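Long-range contact in nucleoprotein (Rift valley fever virus, PDB 3OV9), which encapsidates the viral genomic RNA as ring-forming oligomers, shielding it from nucleases and presenting it as the template for transcription and replication: residues P147-M152 / D167-Y172. Numbering follows the deposited sequence.
Sequences PSFAGM and DAHSLY
His169 lays one face of its imidazole over CD2 of Phe149, which sits above that plane, offset toward the imidazole rim, with Phe149 CD2 3.5 Å from His169 ND1. The two planes are inclined at 54° with centroids 5.0 Å apart, an oblique aromatic pair in which the side chains run past each other in opposite directions. Both reach across because each CG lies anti to its own backbone N (chi1 169° in Phe149, 175° in His169), sending the rings out from the 3-10 turn 147-152 and from helix 159-180 toward each other. Beyond CD2, Phe149 CE2 rests on the His169 CB at 3.9 Å.

The edge of the imidazole does different work. Its ND1 is hydrogen-bonded to the backbone O of Met144, while a water whose O lies in the imidazole plane is hydrogen-bonded to His169 NE2 at 2.9 Å. The O of that water donates to Pro147 O (3.1 Å), joining turn and helix indirectly. Further along, the Pro147 ring crosses Tyr172 at about a right angle, with Pro147 CD set at the phenol edge, 3.4 Å from Tyr172 OH.

Met200 of helix 189-204 and Cys116 of helix 112-122 pack on His169 and Phe149 respectively, placing the contact inside the orthogonal helical bundle. It illustrates how a buried histidine can serve both sides of its chemistry: the face gives apolar packing, while both ring nitrogens have polar partners. Bonding at each nitrogen probably limits rotation of the imidazole, and the carbonyl partner of ND1 is consistent with a proton on that nitrogen.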
loop_
_atom_site.group_PDB
_atom_site.type_symbol
_atom_site.label_atom_id
_atom_site.label_comp_id
_atom_site.label_asym_id
_atom_site.label_seq_id
_atom_site.Cartn_x
_atom_site.Cartn_y
_atom_site.Cartn_z
ATOM N N PRO A 147 29.963 13.429 -11.115
ATOM C CA PRO A 147 29.901 14.233 -9.885
ATOM C C PRO A 147 31.279 14.668 -9.368
ATOM O O PRO A 147 31.378 15.691 -8.678
ATOM C CB PRO A 147 29.212 13.296 -8.890
ATOM C CG PRO A 147 28.340 12.441 -9.749
ATOM C CD PRO A 147 29.124 12.216 -11.012
ATOM N N SER A 148 32.318 13.911 -9.724
ATOM C CA SER A 148 33.712 14.244 -9.400
ATOM C C SER A 148 34.103 15.661 -9.814
ATOM O O SER A 148 34.960 16.275 -9.180
ATOM C CB SER A 148 34.677 13.251 -10.068
ATOM O OG SER A 148 34.440 11.926 -9.627
ATOM N N PHE A 149 33.474 16.174 -10.873
ATOM C CA PHE A 149 33.798 17.498 -11.417
ATOM C C PHE A 149 33.657 18.628 -10.401
ATOM O O PHE A 149 34.369 19.634 -10.481
ATOM C CB PHE A 149 32.951 17.813 -12.663
ATOM C CG PHE A 149 33.048 19.247 -13.108
ATOM C CD1 PHE A 149 34.153 19.689 -13.833
ATOM C CD2 PHE A 149 32.056 20.162 -12.772
ATOM C CE1 PHE A 149 34.254 21.019 -14.228
ATOM C CE2 PHE A 149 32.149 21.497 -13.164
ATOM C CZ PHE A 149 33.253 21.923 -13.892
ATOM N N ALA A 150 32.731 18.469 -9.459
ATOM C CA ALA A 150 32.506 19.479 -8.421
ATOM C C ALA A 150 33.793 19.877 -7.683
ATOM O O ALA A 150 33.954 21.040 -7.304
ATOM C CB ALA A 150 31.452 19.001 -7.440
ATOM N N GLY A 151 34.704 18.919 -7.507
ATOM C CA GLY A 151 35.990 19.160 -6.842
ATOM C C GLY A 151 37.001 19.943 -7.668
ATOM O O GLY A 151 38.112 20.212 -7.205
ATOM N N MET A 152 36.621 20.297 -8.894
ATOM C CA MET A 152 37.467 21.101 -9.779
ATOM C C MET A 152 37.000 22.550 -9.853
ATOM O O MET A 152 37.639 23.388 -10.501
ATOM C CB MET A 152 37.499 20.496 -11.189
ATOM C CG MET A 152 38.192 19.148 -11.296
ATOM S SD MET A 152 39.986 19.252 -11.226
ATOM C CE MET A 152 40.284 18.967 -9.479
ATOM N N ASP A 167 25.467 25.646 -12.828
ATOM C CA ASP A 167 24.228 25.397 -13.570
ATOM C C ASP A 167 24.477 24.447 -14.744
ATOM O O ASP A 167 23.711 23.503 -14.956
ATOM C CB ASP A 167 23.603 26.707 -14.069
ATOM C CG ASP A 167 22.942 27.521 -12.957
ATOM O OD1 ASP A 167 22.751 27.003 -11.835
ATOM O OD2 ASP A 167 22.599 28.693 -13.217
ATOM N N ALA A 168 25.554 24.696 -15.493
ATOM C CA ALA A 168 25.951 23.834 -16.612
ATOM C C ALA A 168 26.206 22.397 -16.155
ATOM O O ALA A 168 25.740 21.450 -16.787
ATOM C CB ALA A 168 27.182 24.395 -17.318
ATOM N N HIS A 169 26.944 22.251 -15.055
ATOM C CA HIS A 169 27.222 20.947 -14.444
ATOM C C HIS A 169 25.934 20.286 -13.950
ATOM O O HIS A 169 25.765 19.070 -14.081
ATOM C CB HIS A 169 28.235 21.118 -13.299
ATOM C CG HIS A 169 28.510 19.867 -12.515
ATOM N ND1 HIS A 169 28.911 18.685 -13.100
ATOM C CD2 HIS A 169 28.472 19.631 -11.182
ATOM C CE1 HIS A 169 29.092 17.771 -12.164
ATOM N NE2 HIS A 169 28.832 18.318 -10.990
ATOM N N SER A 170 25.029 21.097 -13.403
ATOM C CA SER A 170 23.750 20.611 -12.874
ATOM C C SER A 170 22.825 20.031 -13.950
ATOM O O SER A 170 21.978 19.182 -13.646
ATOM C CB SER A 170 23.035 21.709 -12.084
ATOM O OG SER A 170 23.764 22.049 -10.912
ATOM N N LEU A 171 22.990 20.478 -15.197
ATOM C CA LEU A 171 22.239 19.902 -16.317
ATOM C C LEU A 171 22.547 18.413 -16.443
ATOM O O LEU A 171 21.628 17.597 -16.563
ATOM C CB LEU A 171 22.527 20.633 -17.636
ATOM C CG LEU A 171 21.693 20.198 -18.852
ATOM C CD1 LEU A 171 20.263 20.732 -18.766
ATOM C CD2 LEU A 171 22.349 20.631 -20.159
ATOM N N TYR A 172 23.837 18.067 -16.400
ATOM C CA TYR A 172 24.266 16.668 -16.377
ATOM C C TYR A 172 23.770 15.924 -15.135
ATOM O O TYR A 172 23.293 14.793 -15.242
ATOM C CB TYR A 172 25.794 16.542 -16.497
ATOM C CG TYR A 172 26.336 15.269 -15.878
ATOM C CD1 TYR A 172 26.314 14.059 -16.578
ATOM C CD2 TYR A 172 26.848 15.269 -14.580
ATOM C CE1 TYR A 172 26.799 12.886 -16.002
ATOM C CE2 TYR A 172 27.328 14.107 -13.996
ATOM C CZ TYR A 172 27.302 12.920 -14.707
ATOM O OH TYR A 172 27.786 11.774 -14.119
HETATM O O HOH W 1 28.637 17.113 -8.382
#